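Local coordinates for protein exotoxin 3 (Staphylococcus aureus, PDB 2Z8L) that binds the sialylated glycan sialyl Lewis X and, as a staphylococcal superantigen-like toxin, probably recognises host glycoproteins through such sugars, at residues A[28-33]-A[79-84]; A[36-41]-A[70-75]; A[54-59]-A[89-94]. One frame throughout, in Å; residues are numbered along the deposited sequence.

Contact 1 of 3, residues A[28-33]-A[79-84]; sequences ASKELK and IFVVKE
Lys30 and Val81 form one of the two hydrogen-bonded pairs of this antiparallel strand ladder, joined by two backbone bonds: Lys30 N to Val81 O at 3.0 Å and Val81 N to Lys30 O at 2.8 Å, the latter nearly straight at 174°. Leu32 and Ile79 make the second such pair, while Glu31 faces Phe80 in the non-hydrogen-bonded position between them.

On the face shared by Lys30, Leu32, Ile79 and Val81, the two branches of Val81 are used separately. CG2 meets the CD1 methyl of Leu32 at 3.9 Å, whereas CG1 lies beside the lysine. Lys30 CG stands between its own backbone N and carbonyl carbon (chi1 60°), which lays the start of the chain alongside Val81, with CG 3.9 Å from Val81 CB. A bend at chi4 then brings the amino end back near CG1. A long, flexible lysine suits this exposed position: its methylenes cover the valine while its charge stays at the surface.

The other face belongs to Phe80. Its CG lies anti to the backbone N (chi1 -174°), and the ring extends toward Ser29, whose CB comes within 3.6 Å of Phe80 CZ. Serine is small enough to accept the ring so close to the backbone. Glu31, folded at chi2, places CG at the ring's edge and OE1 3.9 Å from Phe80 CB. One water links Ala28 O to Lys83 N.

Strand 77-81 lies between 30-33 and 92-100 in the OB-fold sheet. Helix 141-155 covers the Phe80 face, with Phe146 touching Ser29 and Val82, and the carboxylates of Glu143 and Glu31 close together as like charges; on the opposite face, Phe50 of strand 45-52 packs against Leu32 and Ile79.

Contact 2 of 3, residues A[36-41]-A[70-75]; sequences TGYRYS and KTRKNP. Unlike the reference sequence in segment 70-75: Thr71 (reference Lys).
Arg39 reaches from strand 36-41 over the loop that precedes strand 73-75, and its side chain touches that loop along much of its length. Arg39 CB lies 3.5 Å from Thr71 O. CG leaves anti to the backbone N (chi1 -169°), CD remains near the same carbonyl oxygen, and a bend at chi3 (51°) swings the guanidinium across the loop. There Arg39 NE donates to Thr71 O at 3.0 Å, coming from well above the carbonyl plane. CZ continues over the Lys70 carbonyl carbon, and Arg39 NH2 ends 3.2 Å from Lys70 O. Arginine suits the place because it combines a long aliphatic stem with an N-H that can meet the Thr71 carbonyl.

Asn74 grips the same oxygen from the other face of its plane, Asn74 ND2 to Thr71 O measuring 2.9 Å. A short amide is apt here: from its buried place on the strand it folds back to its own loop, and it also gives a weak bond to Gly37 O. Two side-chain donors thus hold the Thr71 carbonyl between them.

Arg72 returns the exchange. Bent at chi2, it lays one guanidinium face against Tyr38 CB, and Arg72 NH1 reaches Arg39 O at 3.0 Å, with that oxygen in the guanidinium plane. Lys73, fully extended, runs alongside Tyr38, with Lys73 CG 3.7 Å from Tyr38 CE1. Further out, its CE comes near the phenol OH. The backbone ladder is antiparallel, with Gly37 and Asn74 as the hydrogen-bonded pair.

Strand 35-42 lies between 73-75 and 45-52 in the OB-fold sheet, bonding to the latter through Tyr38 with Ile49 and Tyr40 with Tyr47. Leu48 of strand 45-52 and Leu69, just after helix 65-68, touch both Arg39 and Asn74.

Contact 3 of 3, residues A[54-59]-A[89-94]; sequences QKFTRI and NGTVFS. Unlike the reference sequence in segment 54-59: Gln54 (reference Arg). Unlike the reference sequence in segment 89-94: Phe93 (reference Tyr).
Arg58 and Phe93 meet with the aromatic edge set over one face of the guanidinium. Phe93 CE1 lies 3.3 Å from Arg58 CZ, and the two planes stand 71° apart. The arginine leaves with CG anti to its main-chain nitrogen (chi1 -169°), which runs CB and CD along the CD1-CE1 edge of the ring before a bend at chi3 turns the head across it. Arginine serves well here because its stem gives apolar cover and its flat end still packs closely; Tyr47 makes a cation-pi contact with it.

The strands run parallel, an arrangement that in the OB-fold barrel joins 55-61 to 92-100 within an otherwise largely antiparallel sheet. Arg58 bridges its partner strand by accepting from Ser94 N through O and donating through Arg58 N to Val92 O at 2.9 Å.

Ser94 sits on the other face with Ile59, whose CD1 methyl comes 3.8 Å from Ser94 CB. The small Ser94 side chain lets that methyl come close, while OG is bonded to Val82 O. Toward the start of both strands, Thr91 OG1 lies at the edge of the Phe56 ring, and a water 3.0 Å from Phe56 N, from which it accepts, also bonds Thr91 OG1 and Asn89 O.

From the N terminus the chain passes helix 18-25 and enters strand 30-33, which pairs with 79-84, so that contact 1 closes a loop of 45 residues. Contact 2 is nested inside that loop, since 36-41 finds its partner 70-75 before strand 77-81 begins. Contact 3 crosses both: 54-59 lies within their loops, but 89-94 follows both closures. Contacts 1 and 3 also touch directly, Glu84 N lying 2.8 Å from Phe93 O, where the chain runs on from 77-81 toward 85-86 beside 92-100. Contacts 2 and 3 meet where Tyr40 approaches Arg58. Together they join six strands of the OB-fold sheet.

Contact 1 of 3, residues A[28-33]-A[79-84]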
loop_
_atom_site.group_PDB
_atom_site.type_symbol
_atom_site.label_atom_id
_atom_site.label_comp_id
_atom_site.label_asym_id
_atom_site.label_seq_id
_atom_site.Cartn_x
_atom_site.Cartn_y
_atom_site.Cartn_z
ATOM N N ALA A 28 -5.674 -0.157 -11.636
ATOM C CA ALA A 28 -4.326 -0.537 -11.902
ATOM C C ALA A 28 -3.333 0.025 -10.876
ATOM O O ALA A 28 -3.521 1.089 -10.262
ATOM C CB ALA A 28 -3.934 -0.085 -13.317
ATOM N N SER A 29 -2.300 -0.759 -10.668
ATOM C CA SER A 29 -1.154 -0.349 -9.853
ATOM C C SER A 29 0.114 -0.956 -10.444
ATOM O O SER A 29 0.032 -1.845 -11.288
ATOM C CB SER A 29 -1.362 -0.813 -8.424
ATOM O OG SER A 29 -1.358 -2.232 -8.332
ATOM N N LYS A 30 1.275 -0.420 -10.050
ATOM C CA LYS A 30 2.547 -0.991 -10.494
ATOM C C LYS A 30 3.653 -0.816 -9.468
ATOM O O LYS A 30 3.634 0.137 -8.692
ATOM C CB LYS A 30 2.960 -0.419 -11.844
ATOM C CG LYS A 30 3.169 1.061 -11.912
ATOM C CD LYS A 30 3.903 1.428 -13.243
ATOM C CE LYS A 30 3.798 2.924 -13.656
ATOM N NZ LYS A 30 2.374 3.461 -13.734
ATOM N N GLU A 31 4.557 -1.797 -9.419
ATOM C CA GLU A 31 5.706 -1.798 -8.501
ATOM C C GLU A 31 6.925 -1.489 -9.337
ATOM O O GLU A 31 7.251 -2.262 -10.269
ATOM C CB GLU A 31 5.867 -3.179 -7.848
ATOM C CG GLU A 31 6.080 -3.255 -6.254
ATOM C CD GLU A 31 7.184 -2.349 -5.590
ATOM O OE1 GLU A 31 6.847 -1.625 -4.551
ATOM O OE2 GLU A 31 8.379 -2.431 -6.016
ATOM N N LEU A 32 7.580 -0.369 -9.077
ATOM C CA LEU A 32 8.781 0.007 -9.803
ATOM C C LEU A 32 9.950 -0.361 -8.918
ATOM O O LEU A 32 9.883 -0.214 -7.716
ATOM C CB LEU A 32 8.805 1.463 -10.134
ATOM C CG LEU A 32 7.681 1.914 -11.059
ATOM C CD1 LEU A 32 7.794 3.389 -11.086
ATOM C CD2 LEU A 32 7.775 1.289 -12.452
ATOM N N LYS A 33 10.978 -0.942 -9.520
ATOM C CA LYS A 33 12.066 -1.507 -8.767
ATOM C C LYS A 33 13.392 -0.820 -9.070
ATOM O O LYS A 33 13.720 -0.575 -10.243
ATOM C CB LYS A 33 12.190 -2.994 -9.104
ATOM C CG LYS A 33 10.963 -3.760 -8.664
ATOM C CD LYS A 33 10.848 -5.157 -9.231
ATOM C CE LYS A 33 9.460 -5.745 -8.839
ATOM N NZ LYS A 33 8.264 -5.324 -9.705
ATOM N N ILE A 79 9.090 1.633 -5.598
ATOM C CA ILE A 79 7.899 2.488 -5.474
ATOM C C ILE A 79 6.632 1.767 -5.894
ATOM O O ILE A 79 6.549 1.225 -6.998
ATOM C CB ILE A 79 8.039 3.786 -6.307
ATOM C CG1 ILE A 79 9.437 4.373 -6.055
ATOM C CG2 ILE A 79 6.863 4.729 -5.962
ATOM C CD1 ILE A 79 9.701 5.632 -6.716
ATOM N N PHE A 80 5.616 1.799 -5.034
ATOM C CA PHE A 80 4.301 1.291 -5.374
ATOM C C PHE A 80 3.459 2.441 -5.834
ATOM O O PHE A 80 3.103 3.297 -5.031
ATOM C CB PHE A 80 3.657 0.597 -4.148
ATOM C CG PHE A 80 2.384 -0.056 -4.456
ATOM C CD1 PHE A 80 2.340 -1.186 -5.285
ATOM C CD2 PHE A 80 1.189 0.484 -4.018
ATOM C CE1 PHE A 80 1.101 -1.750 -5.610
ATOM C CE2 PHE A 80 -0.037 -0.088 -4.350
ATOM C CZ PHE A 80 -0.066 -1.202 -5.112
ATOM N N VAL A 81 3.147 2.441 -7.128
ATOM C CA VAL A 81 2.485 3.528 -7.805
ATOM C C VAL A 81 1.002 3.188 -8.090
ATOM O O VAL A 81 0.690 2.113 -8.638
ATOM C CB VAL A 81 3.231 3.873 -9.166
ATOM C CG1 VAL A 81 2.452 4.976 -9.912
ATOM C CG2 VAL A 81 4.678 4.239 -8.926
ATOM N N VAL A 82 0.113 4.105 -7.688
ATOM C CA VAL A 82 -1.299 4.099 -8.053
ATOM C C VAL A 82 -1.585 5.480 -8.619
ATOM O O VAL A 82 -1.413 6.470 -7.954
ATOM C CB VAL A 82 -2.219 3.770 -6.834
ATOM C CG1 VAL A 82 -3.686 3.837 -7.268
ATOM C CG2 VAL A 82 -1.853 2.429 -6.266
ATOM N N LYS A 83 -1.948 5.546 -9.888
ATOM C CA LYS A 83 -2.128 6.824 -10.537
ATOM C C LYS A 83 -3.237 7.603 -9.861
ATOM O O LYS A 83 -4.350 7.082 -9.716
ATOM C CB LYS A 83 -2.451 6.587 -12.006
ATOM C CG LYS A 83 -2.300 7.762 -12.848
ATOM C CD LYS A 83 -2.483 7.390 -14.323
ATOM C CE LYS A 83 -1.462 6.314 -14.756
ATOM N NZ LYS A 83 -1.074 6.452 -16.203
ATOM N N GLU A 84 -2.951 8.814 -9.382
ATOM C CA GLU A 84 -3.981 9.676 -8.802
ATOM C C GLU A 84 -4.386 10.716 -9.831
ATOM O O GLU A 84 -5.546 11.131 -9.913
ATOM C CB GLU A 84 -3.515 10.369 -7.519
ATOM C CG GLU A 84 -3.075 9.435 -6.386
ATOM C CD GLU A 84 -4.228 8.662 -5.697
ATOM O OE1 GLU A 84 -5.424 9.057 -5.820
ATOM O OE2 GLU A 84 -3.915 7.656 -5.001
HETATM O O HOH W 1 -2.289 3.258 -11.442
#

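Contact 2 of 3, residues A[36-41]-A[70-75]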
loop_
_atom_site.group_PDB
_atom_site.type_symbol
_atom_site.label_atom_id
_atom_site.label_comp_id
_atom_site.label_asym_id
_atom_site.label_seq_id
_atom_site.Cartn_x
_atom_site.Cartn_y
_atom_site.Cartn_z
ATOM N N THR A 36 15.896 5.598 -9.057
ATOM C CA THR A 36 16.541 6.709 -8.386
ATOM C C THR A 36 15.599 7.894 -8.387
ATOM O O THR A 36 15.146 8.319 -9.448
ATOM C CB THR A 36 17.887 7.085 -9.059
ATOM O OG1 THR A 36 18.739 5.928 -9.056
ATOM C CG2 THR A 36 18.561 8.179 -8.312
ATOM N N GLY A 37 15.282 8.349 -7.181
ATOM C CA GLY A 37 14.355 9.458 -6.916
ATOM C C GLY A 37 15.113 10.709 -6.562
ATOM O O GLY A 37 16.089 10.663 -5.830
ATOM N N TYR A 38 14.636 11.833 -7.087
ATOM C CA TYR A 38 15.197 13.134 -6.800
ATOM C C TYR A 38 14.237 13.930 -5.956
ATOM O O TYR A 38 13.086 14.130 -6.316
ATOM C CB TYR A 38 15.529 13.855 -8.092
ATOM C CG TYR A 38 16.679 13.154 -8.783
ATOM C CD1 TYR A 38 17.987 13.529 -8.559
ATOM C CD2 TYR A 38 16.444 12.078 -9.619
ATOM C CE1 TYR A 38 19.036 12.867 -9.203
ATOM C CE2 TYR A 38 17.451 11.403 -10.217
ATOM C CZ TYR A 38 18.763 11.792 -10.017
ATOM O OH TYR A 38 19.807 11.108 -10.659
ATOM N N ARG A 39 14.749 14.424 -4.851
ATOM C CA ARG A 39 13.928 15.079 -3.852
ATOM C C ARG A 39 13.815 16.571 -4.040
ATOM O O ARG A 39 14.791 17.245 -4.344
ATOM C CB ARG A 39 14.528 14.818 -2.479
ATOM C CG ARG A 39 13.634 15.230 -1.384
ATOM C CD ARG A 39 14.246 14.922 -0.022
ATOM N NE ARG A 39 15.605 15.437 0.072
ATOM C CZ ARG A 39 15.944 16.724 0.127
ATOM N NH1 ARG A 39 15.012 17.686 0.138
ATOM N NH2 ARG A 39 17.237 17.053 0.178
ATOM N N TYR A 40 12.627 17.115 -3.837
ATOM C CA TYR A 40 12.460 18.540 -3.773
ATOM C C TYR A 40 11.154 18.916 -3.088
ATOM O O TYR A 40 10.346 18.054 -2.737
ATOM C CB TYR A 40 12.508 19.114 -5.174
ATOM C CG TYR A 40 11.332 18.745 -6.013
ATOM C CD1 TYR A 40 11.264 17.522 -6.640
ATOM C CD2 TYR A 40 10.282 19.625 -6.168
ATOM C CE1 TYR A 40 10.172 17.193 -7.424
ATOM C CE2 TYR A 40 9.207 19.320 -6.951
ATOM C CZ TYR A 40 9.155 18.102 -7.573
ATOM O OH TYR A 40 8.051 17.823 -8.331
ATOM N N SER A 41 10.956 20.210 -2.898
ATOM C CA SER A 41 9.749 20.682 -2.266
ATOM C C SER A 41 9.226 21.937 -2.949
ATOM O O SER A 41 9.998 22.708 -3.481
ATOM C CB SER A 41 9.984 20.903 -0.773
ATOM O OG SER A 41 11.057 21.764 -0.528
ATOM N N LYS A 70 16.429 12.829 2.900
ATOM C CA LYS A 70 16.951 14.185 3.172
ATOM C C LYS A 70 18.154 14.507 2.276
ATOM O O LYS A 70 18.878 15.486 2.500
ATOM C CB LYS A 70 17.358 14.329 4.643
ATOM C CG LYS A 70 18.439 13.326 5.102
ATOM C CD LYS A 70 18.541 13.273 6.630
ATOM C CE LYS A 70 18.769 11.849 7.135
ATOM N NZ LYS A 70 18.608 11.781 8.624
ATOM N N THR A 71 18.356 13.681 1.259
ATOM C CA THR A 71 19.370 13.935 0.263
ATOM C C THR A 71 18.691 14.185 -1.087
ATOM O O THR A 71 17.590 13.728 -1.317
ATOM C CB THR A 71 20.356 12.753 0.183
ATOM O OG1 THR A 71 21.236 12.937 -0.939
ATOM C CG2 THR A 71 19.642 11.451 0.052
ATOM N N ARG A 72 19.353 14.918 -1.972
ATOM C CA ARG A 72 18.786 15.223 -3.285
ATOM C C ARG A 72 18.585 13.951 -4.107
ATOM O O ARG A 72 17.478 13.701 -4.582
ATOM C CB ARG A 72 19.689 16.212 -4.017
ATOM C CG ARG A 72 19.419 16.371 -5.488
ATOM C CD ARG A 72 18.004 16.825 -5.802
ATOM N NE ARG A 72 17.925 17.287 -7.204
ATOM C CZ ARG A 72 16.802 17.680 -7.807
ATOM N NH1 ARG A 72 15.658 17.712 -7.142
ATOM N NH2 ARG A 72 16.830 18.079 -9.069
ATOM N N LYS A 73 19.641 13.142 -4.254
ATOM C CA LYS A 73 19.637 11.950 -5.134
ATOM C C LYS A 73 19.478 10.729 -4.246
ATOM O O LYS A 73 20.283 10.534 -3.354
ATOM C CB LYS A 73 20.921 11.851 -5.955
ATOM C CG LYS A 73 21.009 10.661 -6.911
ATOM C CD LYS A 73 22.247 10.717 -7.778
ATOM C CE LYS A 73 22.350 9.545 -8.696
ATOM N NZ LYS A 73 23.329 9.786 -9.804
ATOM N N ASN A 74 18.478 9.896 -4.540
ATOM C CA ASN A 74 18.098 8.752 -3.694
ATOM C C ASN A 74 18.014 7.493 -4.557
ATOM O O ASN A 74 16.952 7.134 -5.067
ATOM C CB ASN A 74 16.775 9.002 -3.027
ATOM C CG ASN A 74 16.812 10.165 -2.097
ATOM O OD1 ASN A 74 17.182 10.014 -0.942
ATOM N ND2 ASN A 74 16.554 11.361 -2.626
ATOM N N PRO A 75 19.130 6.782 -4.705
ATOM C CA PRO A 75 19.108 5.558 -5.491
ATOM C C PRO A 75 18.513 4.348 -4.752
ATOM O O PRO A 75 18.339 4.403 -3.531
ATOM C CB PRO A 75 20.587 5.321 -5.804
ATOM C CG PRO A 75 21.301 6.012 -4.705
ATOM C CD PRO A 75 20.474 7.110 -4.192
#

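Contact 3 of 3, residues A[54-59]-A[89-94]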
loop_
_atom_site.group_PDB
_atom_site.type_symbol
_atom_site.label_atom_id
_atom_site.label_comp_id
_atom_site.label_asym_id
_atom_site.label_seq_id
_atom_site.Cartn_x
_atom_site.Cartn_y
_atom_site.Cartn_z
ATOM N N GLN A 54 11.966 8.681 -20.875
ATOM C CA GLN A 54 11.766 10.124 -21.120
ATOM C C GLN A 54 10.376 10.590 -20.612
ATOM O O GLN A 54 9.756 11.481 -21.183
ATOM C CB GLN A 54 11.938 10.488 -22.609
ATOM C CG GLN A 54 13.262 10.067 -23.279
ATOM C CD GLN A 54 14.311 11.198 -23.431
ATOM O OE1 GLN A 54 14.190 12.126 -24.284
ATOM N NE2 GLN A 54 15.382 11.082 -22.646
ATOM N N LYS A 55 9.887 9.981 -19.542
ATOM C CA LYS A 55 8.629 10.399 -18.929
ATOM C C LYS A 55 8.876 10.505 -17.435
ATOM O O LYS A 55 9.657 9.726 -16.892
ATOM C CB LYS A 55 7.530 9.379 -19.208
ATOM C CG LYS A 55 7.002 9.390 -20.629
ATOM C CD LYS A 55 6.152 8.170 -20.974
ATOM C CE LYS A 55 5.496 8.412 -22.347
ATOM N NZ LYS A 55 5.309 7.205 -23.243
ATOM N N PHE A 56 8.154 11.397 -16.759
ATOM C CA PHE A 56 8.363 11.626 -15.335
ATOM C C PHE A 56 7.247 10.993 -14.542
ATOM O O PHE A 56 6.135 10.868 -15.003
ATOM C CB PHE A 56 8.382 13.120 -14.981
ATOM C CG PHE A 56 9.463 13.905 -15.645
ATOM C CD1 PHE A 56 10.800 13.704 -15.338
ATOM C CD2 PHE A 56 9.151 14.894 -16.556
ATOM C CE1 PHE A 56 11.812 14.459 -15.956
ATOM C CE2 PHE A 56 10.157 15.631 -17.145
ATOM C CZ PHE A 56 11.485 15.407 -16.826
ATOM N N THR A 57 7.556 10.631 -13.312
ATOM C CA THR A 57 6.548 10.252 -12.326
ATOM C C THR A 57 6.880 11.042 -11.095
ATOM O O THR A 57 8.039 11.063 -10.694
ATOM C CB THR A 57 6.609 8.759 -11.965
ATOM O OG1 THR A 57 6.486 7.982 -13.167
ATOM C CG2 THR A 57 5.527 8.394 -10.893
ATOM N N ARG A 58 5.896 11.692 -10.498
ATOM C CA ARG A 58 6.127 12.528 -9.323
ATOM C C ARG A 58 5.365 11.882 -8.211
ATOM O O ARG A 58 4.181 11.622 -8.361
ATOM C CB ARG A 58 5.613 13.964 -9.508
ATOM C CG ARG A 58 6.077 14.880 -8.404
ATOM C CD ARG A 58 5.511 16.269 -8.582
ATOM N NE ARG A 58 4.109 16.313 -8.208
ATOM C CZ ARG A 58 3.343 17.402 -8.230
ATOM N NH1 ARG A 58 3.830 18.573 -8.616
ATOM N NH2 ARG A 58 2.079 17.301 -7.855
ATOM N N ILE A 59 6.081 11.595 -7.137
ATOM C CA ILE A 59 5.519 10.959 -5.939
ATOM C C ILE A 59 5.508 11.954 -4.800
ATOM O O ILE A 59 6.534 12.535 -4.466
ATOM C CB ILE A 59 6.378 9.762 -5.534
ATOM C CG1 ILE A 59 6.575 8.781 -6.695
ATOM C CG2 ILE A 59 5.756 9.098 -4.319
ATOM C CD1 ILE A 59 5.361 8.187 -7.209
ATOM N N ASN A 89 1.635 16.118 -20.391
ATOM C CA ASN A 89 3.009 15.673 -20.664
ATOM C C ASN A 89 3.127 14.188 -20.347
ATOM O O ASN A 89 4.159 13.556 -20.588
ATOM C CB ASN A 89 4.033 16.442 -19.822
ATOM C CG ASN A 89 3.752 17.930 -19.762
ATOM O OD1 ASN A 89 3.593 18.502 -18.672
ATOM N ND2 ASN A 89 3.678 18.566 -20.928
ATOM N N GLY A 90 2.071 13.647 -19.757
ATOM C CA GLY A 90 2.030 12.253 -19.400
ATOM C C GLY A 90 2.749 12.008 -18.095
ATOM O O GLY A 90 3.107 10.869 -17.805
ATOM N N THR A 91 2.974 13.064 -17.312
ATOM C CA THR A 91 3.562 12.892 -15.957
ATOM C C THR A 91 2.523 12.319 -15.028
ATOM O O THR A 91 1.478 12.925 -14.838
ATOM C CB THR A 91 4.028 14.233 -15.371
ATOM O OG1 THR A 91 5.018 14.806 -16.242
ATOM C CG2 THR A 91 4.588 14.063 -13.974
ATOM N N VAL A 92 2.839 11.180 -14.410
ATOM C CA VAL A 92 1.914 10.501 -13.515
ATOM C C VAL A 92 2.179 10.942 -12.074
ATOM O O VAL A 92 3.348 11.075 -11.691
ATOM C CB VAL A 92 2.108 9.001 -13.623
ATOM C CG1 VAL A 92 1.431 8.299 -12.469
ATOM C CG2 VAL A 92 1.549 8.511 -14.954
ATOM N N PHE A 93 1.120 11.185 -11.303
ATOM C CA PHE A 93 1.231 11.596 -9.896
ATOM C C PHE A 93 0.686 10.499 -9.018
ATOM O O PHE A 93 -0.365 9.964 -9.294
ATOM C CB PHE A 93 0.451 12.876 -9.628
ATOM C CG PHE A 93 0.886 13.998 -10.519
ATOM C CD1 PHE A 93 1.944 14.810 -10.158
ATOM C CD2 PHE A 93 0.335 14.149 -11.776
ATOM C CE1 PHE A 93 2.402 15.811 -10.998
ATOM C CE2 PHE A 93 0.783 15.133 -12.614
ATOM C CZ PHE A 93 1.827 15.972 -12.225
ATOM N N SER A 94 1.411 10.210 -7.952
ATOM C CA SER A 94 1.005 9.199 -7.003
ATOM C C SER A 94 1.482 9.609 -5.615
ATOM O O SER A 94 2.390 10.448 -5.480
ATOM C CB SER A 94 1.610 7.831 -7.429
ATOM O OG SER A 94 1.278 6.752 -6.556
HETATM O O HOH W 2 6.389 13.112 -18.403
#